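Local coordinates for histidine acid phosphatase (Hafnia alvei, PDB 4ARU), which belongs to branch 2 of the histidine phosphatase superfamily, whose fold sets helices against a mixed beta sheet and adds a largely helical part beside it, at residues E147-T152 / Q256-S261; Y265-N270 / I310-G315; R160-L165 / D190-M195; P273-I278 / R400-S405. All blocks are in the same frame, centred on the assembly; numbering follows the deposited sequence. Where two conformers were deposited one is given.

Contacts 1, 2 and 4 pair helices and are partly buried, whereas contact 3, the farthest out at about 26 Å between its centre and the chain's, is a buried contact. Contact 1 joins helix 139-150 to helix 243-262, whereas contacts 2 and 4 share helix 264-282, the next in the chain, against helix 307-317 and helix 395-405. Contacts 1 and 2 touch through the Ser261 carbonyl and Asn312, and contact 1 meets contact 3 through Ala150 and Arg160. Contact 2 lies nearest the chain's centre; there a water bridges two close-packed helices. Contact 1 has a direct amide-carboxylate hydrogen bond, while contacts 3 and 4 rely mainly on leucine packing.

Contact 1 (E147-T152 / Q256-S261)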
loop_
_atom_site.group_PDB
_atom_site.type_symbol
_atom_site.label_atom_id
_atom_site.label_comp_id
_atom_site.label_asym_id
_atom_site.label_seq_id
_atom_site.Cartn_x
_atom_site.Cartn_y
_atom_site.Cartn_z
ATOM N N GLU A 147 -6.408 -20.751 0.427
ATOM C CA GLU A 147 -6.664 -21.652 1.559
ATOM C C GLU A 147 -5.389 -21.904 2.340
ATOM O O GLU A 147 -5.410 -21.886 3.593
ATOM C CB GLU A 147 -7.290 -22.948 1.087
ATOM C CG GLU A 147 -7.517 -23.884 2.268
ATOM C CD GLU A 147 -8.411 -25.066 1.982
ATOM O OE1 GLU A 147 -9.264 -24.997 1.063
ATOM O OE2 GLU A 147 -8.285 -26.094 2.710
ATOM N N LYS A 148 -4.274 -22.078 1.643
ATOM C CA LYS A 148 -2.986 -22.283 2.294
ATOM C C LYS A 148 -2.608 -21.081 3.150
ATOM O O LYS A 148 -2.150 -21.191 4.290
ATOM C CB LYS A 148 -1.921 -22.573 1.251
ATOM C CG LYS A 148 -0.548 -22.883 1.829
ATOM C CD LYS A 148 0.456 -23.038 0.689
ATOM C CE LYS A 148 1.903 -22.967 1.165
ATOM N NZ LYS A 148 2.198 -24.159 1.995
ATOM N N GLN A 149 -2.797 -19.895 2.608
ATOM C CA GLN A 149 -2.464 -18.675 3.335
ATOM C C GLN A 149 -3.349 -18.560 4.580
ATOM O O GLN A 149 -2.884 -18.157 5.622
ATOM C CB GLN A 149 -2.628 -17.416 2.441
ATOM C CG GLN A 149 -2.095 -16.131 3.063
ATOM C CD GLN A 149 -0.590 -15.981 2.956
ATOM O OE1 GLN A 149 0.137 -16.847 2.500
ATOM N NE2 GLN A 149 -0.148 -14.822 3.267
ATOM N N ALA A 150 -4.639 -18.867 4.458
ATOM C CA ALA A 150 -5.573 -18.775 5.591
ATOM C C ALA A 150 -5.310 -19.886 6.615
ATOM O O ALA A 150 -5.565 -19.689 7.804
ATOM C CB ALA A 150 -7.010 -18.888 5.107
ATOM N N GLY A 151 -4.805 -21.031 6.181
ATOM C CA GLY A 151 -4.580 -22.166 7.090
ATOM C C GLY A 151 -5.824 -22.964 7.382
ATOM O O GLY A 151 -5.794 -23.858 8.220
ATOM N N THR A 152 -6.923 -22.662 6.688
ATOM C CA THR A 152 -8.228 -23.280 6.942
ATOM C C THR A 152 -9.086 -23.052 5.691
ATOM O O THR A 152 -8.857 -22.093 4.964
ATOM C CB THR A 152 -8.861 -22.687 8.237
ATOM O OG1 THR A 152 -9.873 -23.551 8.756
ATOM C CG2 THR A 152 -9.433 -21.308 8.010
ATOM N N GLN A 256 -7.966 -9.521 5.163
ATOM C CA GLN A 256 -8.365 -9.576 3.764
ATOM C C GLN A 256 -7.167 -9.345 2.863
ATOM O O GLN A 256 -6.964 -10.037 1.881
ATOM C CB GLN A 256 -9.492 -8.596 3.516
ATOM C CG GLN A 256 -10.074 -8.672 2.133
ATOM C CD GLN A 256 -9.639 -7.555 1.316
ATOM O OE1 GLN A 256 -9.586 -6.395 1.778
ATOM N NE2 GLN A 256 -9.299 -7.849 0.077
ATOM N N PHE A 257 -6.321 -8.383 3.224
ATOM C CA PHE A 257 -5.126 -8.093 2.447
ATOM C C PHE A 257 -4.113 -9.196 2.508
ATOM O O PHE A 257 -3.482 -9.487 1.489
ATOM C CB PHE A 257 -4.546 -6.708 2.843
ATOM C CG PHE A 257 -5.114 -5.604 2.009
ATOM C CD1 PHE A 257 -6.471 -5.220 2.157
ATOM C CD2 PHE A 257 -4.363 -4.999 1.046
ATOM C CE1 PHE A 257 -7.022 -4.280 1.351
ATOM C CE2 PHE A 257 -4.925 -4.055 0.232
ATOM C CZ PHE A 257 -6.253 -3.694 0.384
ATOM N N ASP A 258 -3.947 -9.836 3.645
ATOM C CA ASP A 258 -3.033 -10.967 3.741
ATOM C C ASP A 258 -3.460 -12.058 2.762
ATOM O O ASP A 258 -2.646 -12.629 2.019
ATOM C CB ASP A 258 -3.034 -11.523 5.159
ATOM C CG ASP A 258 -2.011 -12.626 5.340
ATOM O OD1 ASP A 258 -0.803 -12.419 5.035
ATOM O OD2 ASP A 258 -2.383 -13.743 5.723
ATOM N N LEU A 259 -4.761 -12.325 2.708
ATOM C CA LEU A 259 -5.264 -13.389 1.900
ATOM C C LEU A 259 -5.310 -13.083 0.409
ATOM O O LEU A 259 -4.973 -13.929 -0.435
ATOM C CB LEU A 259 -6.684 -13.786 2.379
ATOM C CG LEU A 259 -6.744 -14.347 3.797
ATOM C CD1 LEU A 259 -8.199 -14.721 4.126
ATOM C CD2 LEU A 259 -5.786 -15.491 4.084
ATOM N N MET A 260 -5.734 -11.876 0.076
ATOM C CA MET A 260 -6.030 -11.529 -1.310
ATOM C C MET A 260 -4.885 -10.798 -2.010
ATOM O O MET A 260 -4.869 -10.685 -3.240
ATOM C CB MET A 260 -7.332 -10.725 -1.348
ATOM C CG MET A 260 -8.513 -11.473 -0.712
ATOM S SD MET A 260 -8.760 -13.199 -1.160
ATOM C CE MET A 260 -8.857 -12.954 -2.925
ATOM N N SER A 261 -3.910 -10.336 -1.246
ATOM C CA SER A 261 -2.758 -9.653 -1.808
ATOM C C SER A 261 -1.386 -10.171 -1.367
ATOM O O SER A 261 -0.426 -10.077 -2.153
ATOM C CB SER A 261 -2.849 -8.157 -1.547
ATOM O OG SER A 261 -3.975 -7.628 -2.281
#
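Gln149, in the last turn of helix 139-150, reaches over to Asp258 in a helix-helix contact that ties the C-terminal end of its helix to helix 243-262 within the histidine phosphatase fold. Gln149 CA lies 6.2 Å from Leu259 CA, the nearest backbone approach of the two segments. The glutamine CG leaves on the far side from the backbone N (chi1 -171°), which puts Gln149 CG 3.6 Å from Asp258 OD2; the bend at chi2 (80°) then brings the amide nitrogen up to the acid. Gln149 NE2 donates to Asp258 OD1 at 3.1 Å. The oxygen is close to the amide plane, but the donor arrives from above the carboxylate plane and the bond is bent, with an N-H...O angle of 141°. A second bond, from Gln149 NE2 to Asp258 OD2 at 3.5 Å, is weak. The strongest partner of this carboxylate is Arg262, whose NH1 makes a salt bridge to the same OD1, one turn farther along.

At Ala150 the chemistry turns apolar: Leu259 CD2 packs 3.8 Å from Ala150 CB and 3.6 Å from Ala150 N, resting against the backbone as well as the methyl. The Ala150 carbonyl accepts from Arg160 NH2. Gly151, with positive phi, then leaves the helix, its N still bonded to Glu147 O. Beyond this interface, helix 243-262 sends Ser261 against helix 307-317 and Met260 against strand 208-211.

Contact 2 (Y265-N270 / I310-G315)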
loop_
_atom_site.group_PDB
_atom_site.type_symbol
_atom_site.label_atom_id
_atom_site.label_comp_id
_atom_site.label_asym_id
_atom_site.label_seq_id
_atom_site.Cartn_x
_atom_site.Cartn_y
_atom_site.Cartn_z
ATOM N N TYR A 265 1.282 -16.859 -4.365
ATOM C CA TYR A 265 0.853 -17.124 -5.753
ATOM C C TYR A 265 0.219 -15.900 -6.376
ATOM O O TYR A 265 0.466 -15.540 -7.532
ATOM C CB TYR A 265 -0.098 -18.317 -5.782
ATOM C CG TYR A 265 -0.531 -18.723 -7.168
ATOM C CD1 TYR A 265 0.308 -19.432 -8.002
ATOM C CD2 TYR A 265 -1.758 -18.360 -7.656
ATOM C CE1 TYR A 265 -0.098 -19.794 -9.270
ATOM C CE2 TYR A 265 -2.166 -18.711 -8.915
ATOM C CZ TYR A 265 -1.318 -19.417 -9.718
ATOM O OH TYR A 265 -1.732 -19.744 -10.990
ATOM N N ILE A 266 -0.633 -15.236 -5.633
ATOM C CA ILE A 266 -1.300 -14.053 -6.142
ATOM C C ILE A 266 -0.278 -12.912 -6.214
ATOM O O ILE A 266 -0.218 -12.166 -7.219
ATOM C CB ILE A 266 -2.476 -13.642 -5.217
ATOM C CG1 ILE A 266 -3.549 -14.718 -5.247
ATOM C CG2 ILE A 266 -3.028 -12.296 -5.631
ATOM C CD1 ILE A 266 -4.734 -14.451 -4.347
ATOM N N ALA A 267 0.475 -12.718 -5.134
ATOM C CA ALA A 267 1.393 -11.605 -5.019
ATOM C C ALA A 267 2.421 -11.630 -6.191
ATOM O O ALA A 267 2.693 -10.579 -6.740
ATOM C CB ALA A 267 2.140 -11.714 -3.718
ATOM N N LYS A 268 2.913 -12.788 -6.587
ATOM C CA LYS A 268 3.925 -12.792 -7.648
ATOM C C LYS A 268 3.316 -12.514 -9.005
ATOM O O LYS A 268 4.019 -11.991 -9.877
ATOM C CB LYS A 268 4.737 -14.078 -7.668
ATOM C CG LYS A 268 3.968 -15.261 -8.183
ATOM C CD LYS A 268 4.699 -16.549 -7.912
ATOM C CE LYS A 268 4.069 -17.690 -8.648
ATOM N NZ LYS A 268 4.857 -18.963 -8.572
ATOM N N HIS A 269 2.037 -12.842 -9.213
ATOM C CA HIS A 269 1.405 -12.561 -10.504
ATOM C C HIS A 269 1.116 -11.077 -10.617
ATOM O O HIS A 269 1.142 -10.549 -11.731
ATOM C CB HIS A 269 0.142 -13.397 -10.725
ATOM C CG HIS A 269 0.420 -14.788 -11.163
ATOM N ND1 HIS A 269 0.735 -15.813 -10.284
ATOM C CD2 HIS A 269 0.447 -15.341 -12.397
ATOM C CE1 HIS A 269 0.977 -16.913 -10.964
ATOM N NE2 HIS A 269 0.762 -16.671 -12.243
ATOM N N ASN A 270 0.787 -10.409 -9.517
ATOM C CA ASN A 270 0.428 -8.992 -9.555
ATOM C C ASN A 270 1.619 -8.087 -9.311
ATOM O O ASN A 270 1.579 -6.911 -9.698
ATOM C CB ASN A 270 -0.685 -8.708 -8.564
ATOM C CG ASN A 270 -2.012 -9.332 -8.967
ATOM O OD1 ASN A 270 -2.650 -8.877 -9.891
ATOM N ND2 ASN A 270 -2.426 -10.394 -8.273
ATOM N N ILE A 310 1.691 -2.633 -2.414
ATOM C CA ILE A 310 2.570 -2.772 -1.250
ATOM C C ILE A 310 2.389 -4.180 -0.663
ATOM O O ILE A 310 3.357 -4.846 -0.280
ATOM C CB ILE A 310 2.299 -1.664 -0.180
ATOM C CG1 ILE A 310 2.792 -0.319 -0.735
ATOM C CG2 ILE A 310 2.981 -2.011 1.135
ATOM C CD1 ILE A 310 2.475 0.870 0.149
ATOM N N ALA A 311 1.154 -4.637 -0.566
ATOM C CA ALA A 311 0.898 -5.979 0.006
ATOM C C ALA A 311 1.486 -7.051 -0.884
ATOM O O ALA A 311 2.073 -8.032 -0.382
ATOM C CB ALA A 311 -0.589 -6.185 0.221
ATOM N N ASN A 312 1.383 -6.895 -2.200
ATOM C CA ASN A 312 1.989 -7.879 -3.092
ATOM C C ASN A 312 3.507 -7.977 -2.886
ATOM O O ASN A 312 4.072 -9.048 -2.806
ATOM C CB ASN A 312 1.776 -7.516 -4.568
ATOM C CG ASN A 312 0.322 -7.559 -5.039
ATOM O OD1 ASN A 312 0.011 -6.882 -6.048
ATOM N ND2 ASN A 312 -0.544 -8.354 -4.438
ATOM N N ILE A 313 4.164 -6.832 -2.811
ATOM C CA ILE A 313 5.624 -6.792 -2.642
ATOM C C ILE A 313 5.981 -7.399 -1.305
ATOM O O ILE A 313 6.939 -8.166 -1.214
ATOM C CB ILE A 313 6.153 -5.356 -2.796
ATOM C CG1 ILE A 313 5.945 -4.890 -4.240
ATOM C CG2 ILE A 313 7.597 -5.241 -2.305
ATOM C CD1 ILE A 313 6.732 -5.630 -5.253
ATOM N N SER A 314 5.199 -7.091 -0.279
ATOM C CA SER A 314 5.441 -7.698 1.033
ATOM C C SER A 314 5.332 -9.218 0.972
ATOM O O SER A 314 6.134 -9.900 1.563
ATOM C CB SER A 314 4.558 -7.032 2.058
ATOM O OG SER A 314 3.325 -7.583 2.107
ATOM N N GLY A 315 4.343 -9.761 0.277
ATOM C CA GLY A 315 4.207 -11.195 0.167
ATOM C C GLY A 315 5.346 -11.839 -0.600
ATOM O O GLY A 315 5.842 -12.911 -0.211
HETATM O O HOH W 1 1.658 -5.154 -7.445
#
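Ala267 and Asn312 mark a close helix-helix crossing, where helix 264-282 passes helix 307-317 with axes 8.1 Å apart and N-to-C directions 117° from each other. Small groups permit the approach: Ala267 CA and Asn312 CA are 4.2 Å apart, and Ala267 CB presses on the other backbone, 3.4 Å from Asn312 O. One turn on, Gly315 adds no side chain, and its CA lies 4.4 Å from Ala267 CB.

Helix 307-317 comes directly after strand 300-305, a parallel strand in the mixed sheet of the histidine phosphatase fold, so this crossing sets helix 264-282 beside an element tied to that sheet. The amide of Asn312 enters the gap between the helices. Asn312 OD1 lies 3.2 Å from Asn270 CB and accepts from a water at 2.8 Å; the same water donates to Asn270 O at 2.9 Å, bridging the two helices. The other end of the amide, Asn312 ND2, gives its hydrogen bond to the Ser261 carbonyl, which fixes the rotation of the group. Asn270 turns its own amide back: with CG beside the backbone N (chi1 -69°), Asn270 ND2 donates to Ile266 O at 3.0 Å, arriving above the carbonyl plane.

Contact 3 (R160-L165 / D190-M195); sequences RYQASL and DFSQAM
Leu165, in the first turn of helix 162-172, packs against Phe191 and Ser192 of the short helix 191-194, an N-capped single turn that comes just after the Cys180-Cys189 disulfide. The backbones are nearest at Leu165 CA and Ser192 CA, 6.4 Å apart. Leu165 points its CB at the other helix, and with CG anti to the carbonyl carbon (chi1 -70°) and an extended chi2 it splits its two methyls between two partners. Leu165 CD2 arrives in the plane of the Phe191 ring, at its edge, 3.9 Å from Phe191 CE2; the two side chains cross at about a right angle. Leu165 CD1 goes to the serine instead, 4.0 Å from Ser192 CB.

Phe191 takes a different first torsion, with CG beside its carbonyl carbon (chi1 -172°). This carries the ring over helix 162-172, where it also touches Met168, Ser169 and Leu172, and Phe191 CD2 sits 3.9 Å from Leu165 O. Phe174 meets the ring in an edge-to-face pair, and Ala213 of helix 213-229 also lies against it. Ser192 likewise holds OG anti to its backbone N, which turns the hydroxyl toward the bent side chain of Gln162 at the exposed margin. Asp190 starts the short helix as its N-cap: Gln193 N donates to the anti lone pair of Asp190 OD1 at 3.0 Å, with an N-H...O angle of 162°.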
loop_
_atom_site.group_PDB
_atom_site.type_symbol
_atom_site.label_atom_id
_atom_site.label_comp_id
_atom_site.label_asym_id
_atom_site.label_seq_id
_atom_site.Cartn_x
_atom_site.Cartn_y
_atom_site.Cartn_z
ATOM N N ARG A 160 -12.920 -17.215 12.594
ATOM C CA ARG A 160 -11.651 -16.722 13.106
ATOM C C ARG A 160 -11.802 -15.314 13.674
ATOM O O ARG A 160 -10.951 -14.842 14.438
ATOM C CB ARG A 160 -10.587 -16.731 11.994
ATOM C CG ARG A 160 -9.229 -16.177 12.369
ATOM C CD ARG A 160 -8.243 -16.438 11.273
ATOM N NE ARG A 160 -7.952 -17.858 11.136
ATOM C CZ ARG A 160 -7.254 -18.384 10.140
ATOM N NH1 ARG A 160 -6.837 -17.600 9.119
ATOM N NH2 ARG A 160 -6.998 -19.703 10.166
ATOM N N TYR A 161 -12.851 -14.615 13.278
ATOM C CA TYR A 161 -12.996 -13.183 13.554
ATOM C C TYR A 161 -14.320 -12.821 14.198
ATOM O O TYR A 161 -14.886 -11.754 13.918
ATOM C CB TYR A 161 -12.791 -12.379 12.256
ATOM C CG TYR A 161 -11.442 -12.571 11.668
ATOM C CD1 TYR A 161 -10.321 -12.040 12.262
ATOM C CD2 TYR A 161 -11.282 -13.334 10.538
ATOM C CE1 TYR A 161 -9.050 -12.241 11.712
ATOM C CE2 TYR A 161 -10.034 -13.572 9.988
ATOM C CZ TYR A 161 -8.916 -13.025 10.577
ATOM O OH TYR A 161 -7.637 -13.269 10.109
ATOM N N GLN A 162 -14.812 -13.651 15.104
ATOM C CA GLN A 162 -16.110 -13.424 15.691
ATOM C C GLN A 162 -16.219 -12.094 16.425
ATOM O O GLN A 162 -17.185 -11.356 16.202
ATOM C CB GLN A 162 -16.500 -14.619 16.539
ATOM C CG GLN A 162 -16.860 -15.828 15.665
ATOM C CD GLN A 162 -18.033 -15.548 14.664
ATOM O OE1 GLN A 162 -17.853 -15.364 13.444
ATOM N NE2 GLN A 162 -19.254 -15.514 15.212
ATOM N N ALA A 163 -15.253 -11.743 17.252
ATOM C CA ALA A 163 -15.334 -10.469 17.987
ATOM C C ALA A 163 -15.310 -9.231 17.090
ATOM O O ALA A 163 -16.073 -8.282 17.260
ATOM C CB ALA A 163 -14.215 -10.393 19.011
ATOM N N SER A 164 -14.435 -9.237 16.099
ATOM C CA SER A 164 -14.292 -8.132 15.174
ATOM C C SER A 164 -15.544 -7.964 14.313
ATOM O O SER A 164 -16.023 -6.840 14.079
ATOM C CB SER A 164 -13.062 -8.343 14.303
ATOM O OG SER A 164 -11.876 -8.257 15.073
ATOM N N LEU A 165 -16.102 -9.094 13.871
ATOM C CA LEU A 165 -17.334 -9.021 13.071
ATOM C C LEU A 165 -18.500 -8.523 13.921
ATOM O O LEU A 165 -19.355 -7.732 13.484
ATOM C CB LEU A 165 -17.639 -10.366 12.422
ATOM C CG LEU A 165 -16.712 -10.816 11.302
ATOM C CD1 LEU A 165 -17.019 -12.210 10.766
ATOM C CD2 LEU A 165 -16.784 -9.812 10.162
ATOM N N ASP A 190 -27.754 -12.027 12.018
ATOM C CA ASP A 190 -26.392 -11.916 12.582
ATOM C C ASP A 190 -25.427 -11.675 11.424
ATOM O O ASP A 190 -25.475 -12.376 10.439
ATOM C CB ASP A 190 -26.042 -13.227 13.323
ATOM C CG ASP A 190 -24.615 -13.262 13.835
ATOM O OD1 ASP A 190 -23.716 -13.688 13.091
ATOM O OD2 ASP A 190 -24.396 -12.838 14.998
ATOM N N PHE A 191 -24.551 -10.682 11.554
ATOM C CA PHE A 191 -23.693 -10.234 10.464
ATOM C C PHE A 191 -22.861 -11.377 9.935
ATOM O O PHE A 191 -22.822 -11.620 8.729
ATOM C CB PHE A 191 -22.827 -9.067 10.959
ATOM C CG PHE A 191 -22.012 -8.371 9.883
ATOM C CD1 PHE A 191 -22.615 -7.487 9.007
ATOM C CD2 PHE A 191 -20.635 -8.488 9.825
ATOM C CE1 PHE A 191 -21.871 -6.799 8.070
ATOM C CE2 PHE A 191 -19.892 -7.807 8.875
ATOM C CZ PHE A 191 -20.505 -6.970 7.994
ATOM N N SER A 192 -22.208 -12.107 10.825
ATOM C CA SER A 192 -21.370 -13.245 10.417
ATOM C C SER A 192 -22.187 -14.396 9.771
ATOM O O SER A 192 -21.791 -14.906 8.724
ATOM C CB SER A 192 -20.581 -13.776 11.617
ATOM O OG SER A 192 -19.817 -14.945 11.244
ATOM N N GLN A 193 -23.291 -14.783 10.383
ATOM C CA GLN A 193 -24.115 -15.892 9.905
ATOM C C GLN A 193 -24.726 -15.551 8.547
ATOM O O GLN A 193 -24.837 -16.412 7.680
ATOM C CB GLN A 193 -25.235 -16.157 10.915
ATOM C CG GLN A 193 -26.031 -17.443 10.682
ATOM C CD GLN A 193 -27.002 -17.359 9.516
ATOM O OE1 GLN A 193 -27.568 -16.309 9.256
ATOM N NE2 GLN A 193 -27.196 -18.475 8.807
ATOM N N ALA A 194 -25.145 -14.301 8.398
ATOM C CA ALA A 194 -25.795 -13.842 7.169
ATOM C C ALA A 194 -24.868 -13.859 5.951
ATOM O O ALA A 194 -25.351 -13.966 4.818
ATOM C CB ALA A 194 -26.377 -12.463 7.362
ATOM N N MET A 195 -23.562 -13.697 6.186
ATOM C CA MET A 195 -22.584 -13.477 5.131
ATOM C C MET A 195 -21.356 -14.355 5.324
ATOM O O MET A 195 -20.272 -13.873 5.610
ATOM C CB MET A 195 -22.162 -12.007 5.058
ATOM C CG MET A 195 -23.323 -11.147 4.627
ATOM S SD MET A 195 -22.849 -9.392 4.543
ATOM C CE MET A 195 -23.913 -8.725 5.802
#

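Contact 4 (P273-I278 / R400-S405)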
loop_
_atom_site.group_PDB
_atom_site.type_symbol
_atom_site.label_atom_id
_atom_site.label_comp_id
_atom_site.label_asym_id
_atom_site.label_seq_id
_atom_site.Cartn_x
_atom_site.Cartn_y
_atom_site.Cartn_z
ATOM N N PRO A 273 6.212 -7.191 -12.038
ATOM C CA PRO A 273 6.786 -5.997 -12.650
ATOM C C PRO A 273 7.322 -5.001 -11.659
ATOM O O PRO A 273 8.417 -4.434 -11.880
ATOM C CB PRO A 273 5.613 -5.447 -13.476
ATOM C CG PRO A 273 4.921 -6.716 -13.923
ATOM C CD PRO A 273 4.937 -7.584 -12.659
ATOM N N LEU A 274 6.620 -4.752 -10.596
ATOM C CA LEU A 274 7.092 -3.782 -9.640
ATOM C C LEU A 274 8.344 -4.246 -8.937
ATOM O O LEU A 274 9.284 -3.462 -8.720
ATOM C CB LEU A 274 6.000 -3.408 -8.624
ATOM C CG LEU A 274 5.014 -2.303 -8.994
ATOM C CD1 LEU A 274 3.864 -2.272 -8.002
ATOM C CD2 LEU A 274 5.756 -0.973 -9.027
ATOM N N LEU A 275 8.370 -5.506 -8.526
ATOM C CA LEU A 275 9.559 -5.980 -7.812
ATOM C C LEU A 275 10.765 -5.936 -8.743
ATOM O O LEU A 275 11.871 -5.538 -8.307
ATOM C CB LEU A 275 9.360 -7.369 -7.206
ATOM C CG LEU A 275 10.497 -7.808 -6.260
ATOM C CD1 LEU A 275 10.570 -6.911 -5.072
ATOM C CD2 LEU A 275 10.256 -9.245 -5.827
ATOM N N GLN A 276 10.607 -6.328 -10.001
ATOM C CA GLN A 276 11.730 -6.252 -10.915
ATOM C C GLN A 276 12.205 -4.803 -11.086
ATOM O O GLN A 276 13.413 -4.526 -11.137
ATOM C CB GLN A 276 11.334 -6.840 -12.294
ATOM C CG GLN A 276 12.448 -7.125 -13.257
ATOM C CD GLN A 276 13.041 -8.505 -13.083
ATOM O OE1 GLN A 276 12.810 -9.242 -12.066
ATOM N NE2 GLN A 276 13.789 -8.886 -14.065
ATOM N N THR A 277 11.261 -3.885 -11.240
ATOM C CA THR A 277 11.565 -2.467 -11.395
ATOM C C THR A 277 12.328 -1.904 -10.186
ATOM O O THR A 277 13.341 -1.212 -10.329
ATOM C CB THR A 277 10.277 -1.694 -11.653
ATOM O OG1 THR A 277 9.757 -2.130 -12.908
ATOM C CG2 THR A 277 10.485 -0.200 -11.777
ATOM N N ILE A 278 11.841 -2.242 -9.004
ATOM C CA ILE A 278 12.484 -1.802 -7.757
ATOM C C ILE A 278 13.898 -2.355 -7.651
ATOM O O ILE A 278 14.880 -1.613 -7.407
ATOM C CB ILE A 278 11.640 -2.237 -6.533
ATOM C CG1 ILE A 278 10.355 -1.428 -6.496
ATOM C CG2 ILE A 278 12.427 -2.053 -5.235
ATOM C CD1 ILE A 278 9.265 -1.963 -5.612
ATOM N N ARG A 400 19.096 -12.080 -5.533
ATOM C CA ARG A 400 18.844 -13.518 -5.726
ATOM C C ARG A 400 17.450 -13.833 -5.183
ATOM O O ARG A 400 16.668 -14.579 -5.809
ATOM C CB ARG A 400 19.921 -14.378 -5.019
ATOM C CG ARG A 400 19.812 -15.855 -5.379
ATOM C CD ARG A 400 20.301 -16.106 -6.788
ATOM N NE ARG A 400 21.764 -16.114 -6.933
ATOM C CZ ARG A 400 22.547 -17.200 -6.879
ATOM N NH1 ARG A 400 22.034 -18.411 -6.643
ATOM N NH2 ARG A 400 23.869 -17.072 -7.046
ATOM N N LEU A 401 17.080 -13.228 -4.062
ATOM C CA LEU A 401 15.739 -13.378 -3.522
ATOM C C LEU A 401 14.644 -12.913 -4.502
ATOM O O LEU A 401 13.615 -13.598 -4.711
ATOM C CB LEU A 401 15.595 -12.684 -2.182
ATOM C CG LEU A 401 16.406 -13.255 -1.037
ATOM C CD1 LEU A 401 16.222 -12.336 0.153
ATOM C CD2 LEU A 401 15.919 -14.650 -0.667
ATOM N N VAL A 402 14.857 -11.770 -5.138
ATOM C CA VAL A 402 13.958 -11.285 -6.156
ATOM C C VAL A 402 13.869 -12.274 -7.294
ATOM O O VAL A 402 12.763 -12.610 -7.746
ATOM C CB VAL A 402 14.387 -9.883 -6.630
ATOM C CG1 VAL A 402 13.586 -9.461 -7.853
ATOM C CG2 VAL A 402 14.208 -8.915 -5.469
ATOM N N SER A 403 15.004 -12.754 -7.790
ATOM C CA SER A 403 15.032 -13.678 -8.912
ATOM C C SER A 403 14.248 -14.962 -8.669
ATOM O O SER A 403 13.674 -15.514 -9.606
ATOM C CB SER A 403 16.462 -13.973 -9.313
ATOM O OG SER A 403 17.117 -14.907 -8.433
ATOM N N HIS A 404 14.197 -15.402 -7.414
ATOM C CA HIS A 404 13.453 -16.611 -7.045
ATOM C C HIS A 404 11.993 -16.317 -6.726
ATOM O O HIS A 404 11.168 -17.219 -6.750
ATOM C CB HIS A 404 14.125 -17.317 -5.860
ATOM C CG HIS A 404 15.369 -18.063 -6.234
ATOM N ND1 HIS A 404 15.427 -18.930 -7.305
ATOM C CD2 HIS A 404 16.591 -18.118 -5.643
ATOM C CE1 HIS A 404 16.643 -19.445 -7.391
ATOM N NE2 HIS A 404 17.369 -18.966 -6.394
ATOM N N SER A 405 11.622 -15.067 -6.445
ATOM C CA SER A 405 10.232 -14.758 -6.094
ATOM C C SER A 405 9.359 -14.322 -7.284
ATOM O O SER A 405 8.173 -14.579 -7.278
ATOM C CB SER A 405 10.124 -13.701 -5.001
ATOM O OG SER A 405 10.465 -12.445 -5.474
#
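Leu275 and Val402 carry the apolar part of this contact, reaching toward each other tip to tip from helix 264-282 and helix 395-405. Leu275 CG sits 3.8 Å from Val402 CG1 and 4.0 Å from Val402 CG2, so the branch point of the leucine faces both methyls of the valine. Two torsions put it there: CG swings to the carbonyl side (chi1 -171°), and chi2 of 64° then turns Leu275 CD2 along the partner helix to Ser405. Leu275 CD2 ends 3.2 Å from Ser405 OG, a tight carbon-to-hydroxyl approach.

The segments form an antiparallel helix pair, their directions 160° apart and their axes 10.3 Å apart, which joins helix 395-405, near the C-terminal end of the chain, to helix 264-282 of the histidine phosphatase fold. Helix 307-317 borders the same interface: its Ile313 and Met316 touch Leu275, and Met316 also touches Ser405.

Between the two segments there are no hydrogen bonds; the serine and threonine hydroxyls bond back to their own helices. Ser405 OG donates to Val402 O at 3.2 Å, and Ser405 N reaches that same oxygen from the same face of its plane. In helix 264-282, Pro273 O accepts from Thr277 OG1 at 2.9 Å and from Thr277 N at 3.0 Å, here from opposite faces; the helix is kinked at this proline. Gln276 comes near Val402 with its amide oxygen, Gln276 OE1 4.3 Å from Val402 CG1, but both ends of that amide are bonded to outside partners: NE2 donates to the Thr287 carbonyl, and OE1 accepts from Gln411 NE2.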